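Local atomic coordinates of xylan esterase, putative, AXE2C (Cellvibrio japonicus, PDB entry 2WAA), a protein that removes acetyl groups from acetylated xylan and glucomannan as a family 2 carbohydrate esterase, taking part in the breakdown of plant cell wall polysaccharides. Residues Y224-I229 against D261-A266; M23-I28 against P217-H222; Q180-G185 against P203-F208; N250-F255 against G289-Q294. One frame throughout, in Å; residues are numbered along the deposited sequence. Where two conformers were deposited one is given.

Contact 1. Residues Y224-I229 against D261-A266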
# COMPACT_ATOMS: atom_id res chain seq x y z
N TYR A 224 -7.50 -1.69 -11.80
CA TYR A 224 -6.49 -0.63 -11.58
C TYR A 224 -5.37 -0.79 -12.60
O TYR A 224 -4.60 -1.74 -12.52
CB TYR A 224 -5.92 -0.74 -10.16
CG TYR A 224 -5.04 0.42 -9.74
CD1 TYR A 224 -5.60 1.65 -9.38
CD2 TYR A 224 -3.66 0.30 -9.71
CE1 TYR A 224 -4.80 2.74 -9.00
CE2 TYR A 224 -2.84 1.40 -9.31
CZ TYR A 224 -3.43 2.60 -8.96
OH TYR A 224 -2.67 3.66 -8.53
N GLN A 225 -5.34 0.09 -13.60
CA GLN A 225 -4.31 0.00 -14.65
C GLN A 225 -3.35 1.17 -14.41
O GLN A 225 -3.67 2.33 -14.70
CB GLN A 225 -4.93 0.05 -16.06
CG GLN A 225 -5.49 -1.33 -16.49
CD GLN A 225 -4.38 -2.37 -16.69
OE1 GLN A 225 -3.22 -2.14 -16.36
NE2 GLN A 225 -4.76 -3.54 -17.24
N PRO A 226 -2.18 0.87 -13.81
CA PRO A 226 -1.25 1.93 -13.44
C PRO A 226 -0.45 2.45 -14.63
O PRO A 226 -0.20 1.69 -15.59
CB PRO A 226 -0.32 1.25 -12.45
CG PRO A 226 -0.25 -0.24 -13.00
CD PRO A 226 -1.70 -0.47 -13.41
N ASP A 227 -0.09 3.73 -14.55
CA ASP A 227 0.81 4.37 -15.51
C ASP A 227 2.25 4.02 -15.15
O ASP A 227 3.11 3.92 -16.02
CB ASP A 227 0.67 5.86 -15.36
CG ASP A 227 -0.71 6.33 -15.75
OD1 ASP A 227 -1.09 6.08 -16.89
OD2 ASP A 227 -1.40 6.94 -14.90
N LEU A 228 2.51 3.85 -13.84
CA LEU A 228 3.87 3.53 -13.37
C LEU A 228 3.80 2.41 -12.33
O LEU A 228 2.98 2.46 -11.39
CB LEU A 228 4.48 4.74 -12.72
CG LEU A 228 5.67 4.55 -11.78
CD1 LEU A 228 6.88 4.12 -12.55
CD2 LEU A 228 6.03 5.87 -11.06
N ILE A 229 4.66 1.40 -12.51
CA ILE A 229 4.80 0.32 -11.55
C ILE A 229 6.23 0.37 -11.00
O ILE A 229 7.21 0.33 -11.75
CB ILE A 229 4.55 -1.05 -12.18
CG1 ILE A 229 3.17 -1.06 -12.85
CG2 ILE A 229 4.75 -2.17 -11.11
CD1 ILE A 229 2.85 -2.31 -13.55
N ASP A 261 2.74 -7.46 -19.76
CA ASP A 261 1.60 -8.02 -20.49
C ASP A 261 0.28 -7.62 -19.81
O ASP A 261 -0.66 -7.21 -20.47
CB ASP A 261 1.75 -9.54 -20.54
CG ASP A 261 0.52 -10.23 -21.08
OD1 ASP A 261 -0.10 -9.64 -22.00
OD2 ASP A 261 0.17 -11.33 -20.58
N ASN A 262 0.21 -7.69 -18.48
CA ASN A 262 -1.02 -7.29 -17.76
C ASN A 262 -1.37 -5.81 -17.81
O ASN A 262 -2.54 -5.45 -17.65
CB ASN A 262 -0.93 -7.70 -16.28
CG ASN A 262 -1.02 -9.19 -16.08
OD1 ASN A 262 -1.25 -9.94 -17.05
ND2 ASN A 262 -0.84 -9.65 -14.84
N HIS A 263 -0.35 -4.96 -17.99
CA HIS A 263 -0.50 -3.49 -17.88
C HIS A 263 0.20 -2.88 -19.08
O HIS A 263 1.35 -2.37 -18.96
CB HIS A 263 0.21 -3.03 -16.60
CG HIS A 263 -0.23 -3.79 -15.38
ND1 HIS A 263 -1.51 -3.70 -14.87
CD2 HIS A 263 0.43 -4.66 -14.58
CE1 HIS A 263 -1.61 -4.47 -13.80
NE2 HIS A 263 -0.45 -5.07 -13.61
N PRO A 264 -0.44 -2.99 -20.26
CA PRO A 264 0.26 -2.71 -21.50
C PRO A 264 0.68 -1.26 -21.61
O PRO A 264 1.59 -0.94 -22.38
CB PRO A 264 -0.78 -3.05 -22.60
CG PRO A 264 -2.12 -3.05 -21.88
CD PRO A 264 -1.80 -3.53 -20.49
N GLN A 265 0.02 -0.40 -20.85
CA GLN A 265 0.28 1.05 -20.84
C GLN A 265 1.33 1.45 -19.78
O GLN A 265 1.73 2.63 -19.73
CB GLN A 265 -1.00 1.81 -20.48
CG GLN A 265 -1.39 1.73 -18.93
CD GLN A 265 -1.71 0.26 -18.49
OE1 GLN A 265 -2.08 -0.56 -19.32
NE2 GLN A 265 -1.56 -0.05 -17.19
N ALA A 266 1.74 0.53 -18.91
CA ALA A 266 2.59 0.95 -17.76
C ALA A 266 4.09 1.08 -18.11
O ALA A 266 4.60 0.34 -18.94
CB ALA A 266 2.43 -0.03 -16.62
O HOH W 1 3.55 4.66 -18.92
O HOH W 2 -0.20 4.90 -19.07

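Contact 2. Residues M23-I28 against P217-H222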
# COMPACT_ATOMS: atom_id res chain seq x y z
N MET A 23 -9.42 3.92 -3.07
CA MET A 23 -8.12 3.83 -3.74
C MET A 23 -7.39 2.67 -3.05
O MET A 23 -7.22 2.70 -1.83
CB MET A 23 -7.32 5.13 -3.57
CG MET A 23 -5.94 5.07 -4.35
SD MET A 23 -5.03 6.59 -4.04
CE MET A 23 -4.37 6.36 -2.38
N GLY A 24 -6.97 1.66 -3.80
CA GLY A 24 -6.31 0.48 -3.16
C GLY A 24 -7.19 -0.75 -3.39
O GLY A 24 -8.38 -0.62 -3.73
N ARG A 25 -6.62 -1.93 -3.25
CA ARG A 25 -7.39 -3.14 -3.48
C ARG A 25 -8.44 -3.47 -2.41
O ARG A 25 -8.12 -3.57 -1.22
CB ARG A 25 -6.44 -4.33 -3.60
CG ARG A 25 -5.55 -4.18 -4.85
CD ARG A 25 -4.75 -5.47 -5.13
NE ARG A 25 -3.87 -5.33 -6.29
CZ ARG A 25 -3.07 -6.31 -6.74
NH1 ARG A 25 -3.10 -7.50 -6.17
NH2 ARG A 25 -2.28 -6.12 -7.79
N THR A 26 -9.68 -3.68 -2.86
CA THR A 26 -10.75 -4.11 -1.96
C THR A 26 -11.51 -5.30 -2.57
O THR A 26 -11.60 -5.43 -3.80
CB THR A 26 -11.76 -2.95 -1.70
OG1 THR A 26 -12.36 -2.54 -2.95
CG2 THR A 26 -11.04 -1.76 -1.03
N HIS A 27 -12.08 -6.14 -1.71
CA HIS A 27 -12.95 -7.23 -2.15
C HIS A 27 -14.40 -6.82 -1.83
O HIS A 27 -14.68 -6.38 -0.72
CB HIS A 27 -12.63 -8.50 -1.39
CG HIS A 27 -13.44 -9.66 -1.86
ND1 HIS A 27 -13.20 -10.27 -3.07
CD2 HIS A 27 -14.54 -10.25 -1.34
CE1 HIS A 27 -14.10 -11.24 -3.25
NE2 HIS A 27 -14.92 -11.24 -2.22
N ILE A 28 -15.28 -6.90 -2.83
CA ILE A 28 -16.66 -6.48 -2.64
C ILE A 28 -17.45 -7.72 -2.22
O ILE A 28 -17.53 -8.72 -2.99
CB ILE A 28 -17.25 -5.95 -3.93
CG1 ILE A 28 -16.42 -4.76 -4.44
CG2 ILE A 28 -18.74 -5.51 -3.71
CD1 ILE A 28 -16.90 -4.26 -5.82
N PRO A 217 -9.04 -14.26 -2.90
CA PRO A 217 -9.65 -13.74 -4.13
C PRO A 217 -8.64 -13.19 -5.13
O PRO A 217 -7.71 -12.47 -4.73
CB PRO A 217 -10.58 -12.63 -3.64
CG PRO A 217 -10.34 -12.46 -2.20
CD PRO A 217 -9.31 -13.43 -1.71
N GLN A 218 -8.86 -13.52 -6.42
CA GLN A 218 -8.10 -12.99 -7.54
C GLN A 218 -8.44 -11.55 -7.79
O GLN A 218 -9.60 -11.16 -7.93
CB GLN A 218 -8.37 -13.75 -8.83
CG GLN A 218 -7.77 -15.15 -8.84
CD GLN A 218 -6.27 -15.10 -8.92
OE1 GLN A 218 -5.70 -14.52 -9.84
NE2 GLN A 218 -5.62 -15.66 -7.93
N TRP A 219 -7.40 -10.75 -7.85
CA TRP A 219 -7.52 -9.34 -8.23
C TRP A 219 -7.64 -9.20 -9.74
O TRP A 219 -6.72 -9.61 -10.52
CB TRP A 219 -6.30 -8.54 -7.71
CG TRP A 219 -6.33 -7.11 -8.12
CD1 TRP A 219 -5.54 -6.51 -9.08
CD2 TRP A 219 -7.19 -6.09 -7.61
NE1 TRP A 219 -5.86 -5.17 -9.19
CE2 TRP A 219 -6.88 -4.89 -8.30
CE3 TRP A 219 -8.21 -6.08 -6.65
CZ2 TRP A 219 -7.54 -3.70 -8.06
CZ3 TRP A 219 -8.87 -4.90 -6.40
CH2 TRP A 219 -8.53 -3.71 -7.10
N ASP A 220 -8.75 -8.60 -10.18
CA ASP A 220 -8.90 -8.30 -11.60
C ASP A 220 -8.15 -7.01 -11.96
O ASP A 220 -8.48 -5.93 -11.47
CB ASP A 220 -10.40 -8.14 -11.86
CG ASP A 220 -10.70 -7.80 -13.31
OD1 ASP A 220 -9.77 -7.73 -14.15
OD2 ASP A 220 -11.91 -7.59 -13.58
N HIS A 221 -7.13 -7.12 -12.82
CA HIS A 221 -6.27 -5.96 -13.11
C HIS A 221 -6.95 -4.83 -13.85
O HIS A 221 -6.47 -3.70 -13.88
CB HIS A 221 -5.03 -6.43 -13.87
CG HIS A 221 -4.17 -7.29 -13.04
ND1 HIS A 221 -3.47 -6.79 -11.97
CD2 HIS A 221 -3.89 -8.61 -13.09
CE1 HIS A 221 -2.80 -7.77 -11.39
NE2 HIS A 221 -3.05 -8.88 -12.04
N HIS A 222 -8.09 -5.13 -14.46
CA HIS A 222 -8.85 -4.11 -15.15
C HIS A 222 -9.32 -3.08 -14.13
O HIS A 222 -9.68 -1.97 -14.47
CB HIS A 222 -10.06 -4.77 -15.84
CG HIS A 222 -10.87 -3.81 -16.66
ND1 HIS A 222 -11.91 -3.06 -16.14
CD2 HIS A 222 -10.79 -3.47 -17.97
CE1 HIS A 222 -12.43 -2.30 -17.09
NE2 HIS A 222 -11.77 -2.53 -18.21

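Contact 3. Residues Q180-G185 against P203-F208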
# COMPACT_ATOMS: atom_id res chain seq x y z
N GLN A 180 -1.52 2.27 -5.38
CA GLN A 180 -1.80 1.03 -4.62
C GLN A 180 -0.47 0.47 -4.13
O GLN A 180 0.54 0.48 -4.86
CB GLN A 180 -2.44 -0.02 -5.51
CG GLN A 180 -3.82 0.36 -6.00
CD GLN A 180 -4.57 -0.87 -6.48
OE1 GLN A 180 -3.96 -1.92 -6.80
NE2 GLN A 180 -5.88 -0.76 -6.52
N LEU A 181 -0.47 0.01 -2.88
CA LEU A 181 0.68 -0.71 -2.32
C LEU A 181 0.34 -2.22 -2.34
O LEU A 181 -0.74 -2.63 -1.83
CB LEU A 181 0.91 -0.25 -0.88
CG LEU A 181 1.07 1.26 -0.68
CD1 LEU A 181 1.33 1.56 0.81
CD2 LEU A 181 2.21 1.89 -1.57
N VAL A 182 1.19 -3.03 -2.97
CA VAL A 182 0.93 -4.49 -3.04
C VAL A 182 2.24 -5.08 -2.54
O VAL A 182 3.21 -5.20 -3.28
CB VAL A 182 0.56 -4.94 -4.48
CG1 VAL A 182 0.55 -6.50 -4.61
CG2 VAL A 182 -0.84 -4.40 -4.82
N CYS A 183 2.27 -5.39 -1.25
CA CYS A 183 3.52 -5.67 -0.55
C CYS A 183 3.18 -6.62 0.59
O CYS A 183 2.02 -6.68 1.05
CB CYS A 183 4.16 -4.39 -0.03
SG CYS A 183 2.93 -3.33 0.86
N TRP A 184 4.17 -7.36 1.06
CA TRP A 184 3.95 -8.30 2.17
C TRP A 184 5.25 -8.41 2.95
O TRP A 184 6.30 -8.82 2.39
CB TRP A 184 3.55 -9.68 1.62
CG TRP A 184 2.83 -10.54 2.63
CD1 TRP A 184 3.34 -11.01 3.79
CD2 TRP A 184 1.49 -11.04 2.54
NE1 TRP A 184 2.41 -11.78 4.45
CE2 TRP A 184 1.26 -11.79 3.70
CE3 TRP A 184 0.47 -10.89 1.60
CZ2 TRP A 184 0.04 -12.43 3.94
CZ3 TRP A 184 -0.76 -11.51 1.85
CH2 TRP A 184 -0.95 -12.27 3.02
N GLY A 185 5.22 -8.06 4.23
CA GLY A 185 6.44 -8.17 5.03
C GLY A 185 7.07 -9.56 5.04
O GLY A 185 6.37 -10.59 5.14
N PRO A 203 5.37 -12.74 -6.95
CA PRO A 203 4.57 -13.02 -8.14
C PRO A 203 3.22 -13.69 -7.83
O PRO A 203 2.32 -13.60 -8.68
CB PRO A 203 5.44 -13.97 -8.97
CG PRO A 203 6.89 -13.60 -8.56
CD PRO A 203 6.74 -13.29 -7.05
N ASP A 204 3.12 -14.33 -6.66
CA ASP A 204 1.89 -14.97 -6.18
C ASP A 204 0.94 -13.96 -5.56
O ASP A 204 -0.18 -13.81 -6.04
CB ASP A 204 2.21 -16.07 -5.15
CG ASP A 204 3.17 -17.09 -5.73
OD1 ASP A 204 2.81 -17.69 -6.74
OD2 ASP A 204 4.28 -17.28 -5.23
N PHE A 205 1.40 -13.21 -4.55
CA PHE A 205 0.44 -12.30 -3.90
C PHE A 205 0.09 -11.09 -4.73
O PHE A 205 -0.93 -10.45 -4.48
CB PHE A 205 0.81 -11.93 -2.42
CG PHE A 205 2.07 -11.08 -2.28
CD1 PHE A 205 2.05 -9.69 -2.53
CD2 PHE A 205 3.27 -11.67 -1.84
CE1 PHE A 205 3.24 -8.92 -2.38
CE2 PHE A 205 4.46 -10.90 -1.69
CZ PHE A 205 4.42 -9.52 -1.95
N TYR A 206 0.90 -10.78 -5.73
CA TYR A 206 0.56 -9.73 -6.68
C TYR A 206 -0.79 -10.04 -7.37
O TYR A 206 -1.47 -9.15 -7.87
CB TYR A 206 1.66 -9.61 -7.73
CG TYR A 206 1.19 -9.06 -9.06
CD1 TYR A 206 1.03 -7.71 -9.25
CD2 TYR A 206 0.97 -9.92 -10.13
CE1 TYR A 206 0.63 -7.19 -10.52
CE2 TYR A 206 0.57 -9.43 -11.38
CZ TYR A 206 0.40 -8.07 -11.56
OH TYR A 206 0.00 -7.61 -12.81
N GLN A 207 -1.17 -11.33 -7.39
CA GLN A 207 -2.42 -11.73 -8.01
C GLN A 207 -3.63 -11.64 -7.09
O GLN A 207 -4.76 -11.82 -7.56
CB GLN A 207 -2.34 -13.20 -8.53
CG GLN A 207 -1.27 -13.45 -9.65
CD GLN A 207 -1.53 -12.73 -11.02
OE1 GLN A 207 -2.56 -12.05 -11.24
NE2 GLN A 207 -0.54 -12.87 -11.94
N PHE A 208 -3.43 -11.36 -5.81
CA PHE A 208 -4.52 -11.51 -4.83
C PHE A 208 -5.10 -10.18 -4.45
O PHE A 208 -4.38 -9.20 -4.25
CB PHE A 208 -3.95 -12.13 -3.54
CG PHE A 208 -3.34 -13.50 -3.73
CD1 PHE A 208 -3.78 -14.32 -4.76
CD2 PHE A 208 -2.39 -13.96 -2.83
CE1 PHE A 208 -3.24 -15.61 -4.90
CE2 PHE A 208 -1.84 -15.25 -2.98
CZ PHE A 208 -2.27 -16.06 -3.99

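Contact 4. Residues N250-F255 against G289-Q294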
# COMPACT_ATOMS: atom_id res chain seq x y z
N ASN A 250 16.21 -15.08 -13.95
CA ASN A 250 15.17 -15.67 -14.77
C ASN A 250 13.78 -15.49 -14.15
O ASN A 250 12.81 -15.25 -14.89
CB ASN A 250 15.46 -17.15 -15.04
CG ASN A 250 16.62 -17.32 -16.00
OD1 ASN A 250 16.93 -16.42 -16.82
ND2 ASN A 250 17.23 -18.49 -15.95
N THR A 251 13.66 -15.56 -12.83
CA THR A 251 12.34 -15.33 -12.30
C THR A 251 11.95 -13.86 -12.27
O THR A 251 10.78 -13.57 -12.52
CB THR A 251 11.92 -16.23 -11.08
OG1 THR A 251 11.23 -15.49 -10.05
CG2 THR A 251 13.07 -17.01 -10.55
N TYR A 252 12.91 -12.96 -12.11
CA TYR A 252 12.56 -11.55 -12.16
C TYR A 252 12.11 -11.21 -13.58
O TYR A 252 11.13 -10.50 -13.78
CB TYR A 252 13.73 -10.66 -11.75
CG TYR A 252 13.33 -9.39 -11.01
CD1 TYR A 252 12.02 -8.89 -11.10
CD2 TYR A 252 14.24 -8.73 -10.21
CE1 TYR A 252 11.64 -7.69 -10.41
CE2 TYR A 252 13.88 -7.52 -9.55
CZ TYR A 252 12.59 -7.03 -9.65
OH TYR A 252 12.27 -5.90 -8.94
N THR A 253 12.85 -11.73 -14.58
CA THR A 253 12.49 -11.47 -15.97
C THR A 253 11.09 -12.00 -16.23
O THR A 253 10.26 -11.30 -16.83
CB THR A 253 13.50 -12.18 -16.89
OG1 THR A 253 14.77 -11.53 -16.71
CG2 THR A 253 13.09 -12.07 -18.36
N ARG A 254 10.80 -13.22 -15.77
CA ARG A 254 9.48 -13.77 -16.03
C ARG A 254 8.39 -12.94 -15.35
O ARG A 254 7.34 -12.69 -15.95
CB ARG A 254 9.41 -15.24 -15.67
CG ARG A 254 8.08 -15.84 -16.12
CD ARG A 254 8.09 -17.35 -16.18
NE ARG A 254 6.73 -17.85 -16.41
CZ ARG A 254 6.39 -18.68 -17.40
NH1 ARG A 254 7.32 -19.12 -18.24
NH2 ARG A 254 5.13 -19.07 -17.53
N PHE A 255 8.63 -12.48 -14.13
CA PHE A 255 7.62 -11.63 -13.45
C PHE A 255 7.38 -10.29 -14.16
O PHE A 255 6.23 -9.85 -14.32
CB PHE A 255 8.01 -11.45 -11.96
CG PHE A 255 7.05 -10.57 -11.18
CD1 PHE A 255 5.70 -10.93 -11.09
CD2 PHE A 255 7.48 -9.39 -10.58
CE1 PHE A 255 4.79 -10.10 -10.39
CE2 PHE A 255 6.57 -8.57 -9.87
CZ PHE A 255 5.22 -8.93 -9.79
N GLY A 289 20.16 -5.05 -13.38
CA GLY A 289 20.68 -4.60 -14.67
C GLY A 289 20.59 -5.76 -15.66
O GLY A 289 20.25 -5.57 -16.81
N GLU A 290 20.90 -6.98 -15.23
CA GLU A 290 20.87 -8.09 -16.17
C GLU A 290 19.42 -8.47 -16.51
O GLU A 290 19.13 -8.90 -17.62
CB GLU A 290 21.62 -9.31 -15.63
CG GLU A 290 21.82 -10.37 -16.68
CD GLU A 290 22.83 -11.48 -16.26
OE1 GLU A 290 23.68 -11.23 -15.37
OE2 GLU A 290 22.73 -12.61 -16.80
N THR A 291 18.52 -8.34 -15.54
CA THR A 291 17.07 -8.54 -15.85
C THR A 291 16.63 -7.60 -16.95
O THR A 291 15.93 -7.98 -17.90
CB THR A 291 16.27 -8.33 -14.56
OG1 THR A 291 16.70 -9.32 -13.60
CG2 THR A 291 14.72 -8.37 -14.81
N ARG A 292 17.00 -6.33 -16.83
CA ARG A 292 16.60 -5.37 -17.84
C ARG A 292 17.23 -5.73 -19.20
O ARG A 292 16.60 -5.58 -20.25
CB ARG A 292 16.93 -3.94 -17.40
CG ARG A 292 16.17 -3.55 -16.13
CD ARG A 292 16.39 -2.10 -15.70
NE ARG A 292 16.18 -1.17 -16.80
CZ ARG A 292 17.16 -0.70 -17.56
NH1 ARG A 292 18.41 -1.05 -17.31
NH2 ARG A 292 16.89 0.13 -18.56
N GLN A 293 18.48 -6.18 -19.18
CA GLN A 293 19.12 -6.59 -20.42
C GLN A 293 18.34 -7.73 -21.10
O GLN A 293 18.05 -7.67 -22.32
CB GLN A 293 20.61 -6.95 -20.17
CG GLN A 293 21.29 -7.50 -21.43
CD GLN A 293 22.80 -7.35 -21.38
OE1 GLN A 293 23.32 -6.31 -20.97
NE2 GLN A 293 23.51 -8.38 -21.83
N GLN A 294 17.95 -8.73 -20.33
CA GLN A 294 17.15 -9.84 -20.88
C GLN A 294 15.76 -9.43 -21.34
O GLN A 294 15.26 -9.96 -22.34
CB GLN A 294 17.00 -10.97 -19.88
CG GLN A 294 18.33 -11.54 -19.44
CD GLN A 294 18.19 -12.85 -18.74
OE1 GLN A 294 17.07 -13.28 -18.40
NE2 GLN A 294 19.32 -13.51 -18.49

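Contact 1. Residues Y224-I229 against D261-A266
Q225 spends both ends of its amide on the end of helix 245-262 and the turn that follows it. Its OE1 accepts two N-H groups from opposite faces of the amide plane: H263 ND1 at 2.8 Å, with the oxygen lying in the imidazole plane, and Q265 NE2, also at 2.8 Å. On the other branch, Q225 NE2 gives an almost straight bond (171°) to N262 O at 3.0 Å, within both the amide and the carbonyl planes. Q265 NE2 also donates to P226 O at 2.7 Å; a bend at chi2 (-63°) turns its amide back across P226. Beneath this polar layer the packing is close and apolar. P226 CG lies over one face of the H263 ring near its rim, while I229 CD1 comes within 3.5 Å of H263 CD2 and 3.8 Å of A266 CB. At the open side, by contrast, D227 meets Q265 largely through water: one water joins D227 O to Q265 O, and a second joins D227 OD1 to the same Q265 oxygen. With ND1 donating to Q225 and NE2 hydrogen-bonded to Y206 OH, the H263 ring is held at both nitrogens, which should fix its rotation.

Contact 2. Residues M23-I28 against P217-H222
R25 lies along the indole of W219, and stacking of these two side chains dominates the contact. The guanidinium is almost parallel to the ring, with planes 7° apart and centres separated by 3.7 Å. R25 CZ stands over the five-membered ring, 26° from its normal, which makes this a cation-pi interaction. Farther back along the same side chain, CG sits squarely above the six-membered ring, 3.5 Å from its centroid, in a CH-pi contact. An extended arginine (chi2 -171°) makes this double coverage possible, since the aliphatic part and the charged end follow one face of the indole together. CD, between them, is 3.5 Å from W219 CD2.

The remaining touches are van der Waals in character. T26 O, which accepts from R223 NH2, lies in the indole plane at its edge, 3.8 Å from CZ3. H27 brings ND1 to 3.6 Å from P217 CB, and H221 CE1 is 4.0 Å from R25 NH2.

Hydrogen bonding across the interface is absent, but polar groups are held from nearby. R25 NH1 donates to the carbonyls of Y206 and F208, which would help hold the guanidinium level over the indole. Within the loop, D220 OD1 accepts from H222 N in an Asx turn.

The pair thus joins the N-terminal beta domain to the esterase domain: R25 lies in the short link between strands 21-23 and 27-28, whereas W219 belongs to the loop between helix 202-205 and strand 228-231, with Q180 and V182 of edge strand 177-183 packing alongside.

Contact 3. Residues Q180-G185 against P203-F208
In the SGNH-hydrolase fold of the esterase domain, strand 177-183 forms an edge of the central parallel sheet, and here the last part of the strand, around V182 and C183, is covered by F205 of helix 202-205. The contact is buried, apolar and aromatic, with no hydrogen bond passing between the segments. F205 places its ring against the strand with CG between the backbone N and the carbonyl carbon (chi1 67°), and three successive residues receive it. V182 offers two groups: its carbonyl O lies near the plane of the phenyl ring at the edge, 3.8 Å from CE1, and its CG1 methyl faces both F205 CD1 and Y206 CA, reaching the latter at 3.8 Å. C183, whose CB is directed away and whose SG is bonded to C144, contributes backbone instead, with CA 3.7 Å from F205 CE1. The indole of W184 inclines obliquely to the phenyl ring, neither stacked on it nor edge-on, with planes 47° apart; R187 makes a cation-pi contact with that indole. A type I turn spans F205 to F208. W184 meets F205 most directly through its methylene: in a CH-pi contact, CB stands over the phenyl face, 3.8 Å from the centroid and 3.6 Å from CE2.

Contact 4. Residues N250-F255 against G289-Q294
T253 OG1 is surrounded where the two helices come nearest: it is hydrogen-bonded to I249 O one turn back in its own helix, and from the partner helix Q294 OE1 approaches to 3.3 Å and the T291 CG2 methyl to 3.7 Å. With OG1 beside its own backbone N (chi1 -67°), T253 turns the hydroxyl toward the neighbouring helix while still reaching I249. T291 repeats the arrangement, its OG1 bonded to Y287 O, so both threonines spend their hydroxyls within their helices and meet through plain packing, the two side chains lying alongside and running in opposite senses. T291 also borders Y252, whose CB is 3.7 Å from T291 OG1; the phenol beyond reaches S231 OG. Toward the surface Q294 stretches out across T253 and sets OE1 3.5 Å from N250 OD1, the two amide planes 34° apart, with no hydrogen bond between the segments. With threonines at the crossing, T253 CA and T291 CA are 5.4 Å apart, and the axes come to 9.1 Å at a crossing angle of -53°. The helices involved, 245-262 and 278-295, are those of consecutive beta-alpha-beta connections, 228-231 to 267-270 and on to 300-302, packed side by side as in the alpha/beta fold of SGNH hydrolases.

How the contacts relate
Contacts 1, 2 and 3 adjoin one another around Y206. Its OH lies 2.7 Å from H263 NE2 of contact 1 and 3.0 Å from N262 ND2; the H221 ring of contact 2 stacks on the same tyrosine. W219 N probably donates to Q207 O (2.9 Å), tying contact 2 to contact 3, which is nested within the loop that contact 2 closes. Contact 4, 19 Å from contact 3 between centres, joins through F255, edge-to-face with Y206. Contact 3 lies nearest the catalytic centre: the C183 side chain is about 7 Å from that of S141, the inferred nucleophile, and a bound acetate, probably from the crystallisation liquor, lies about 4 Å from the W184 side chain.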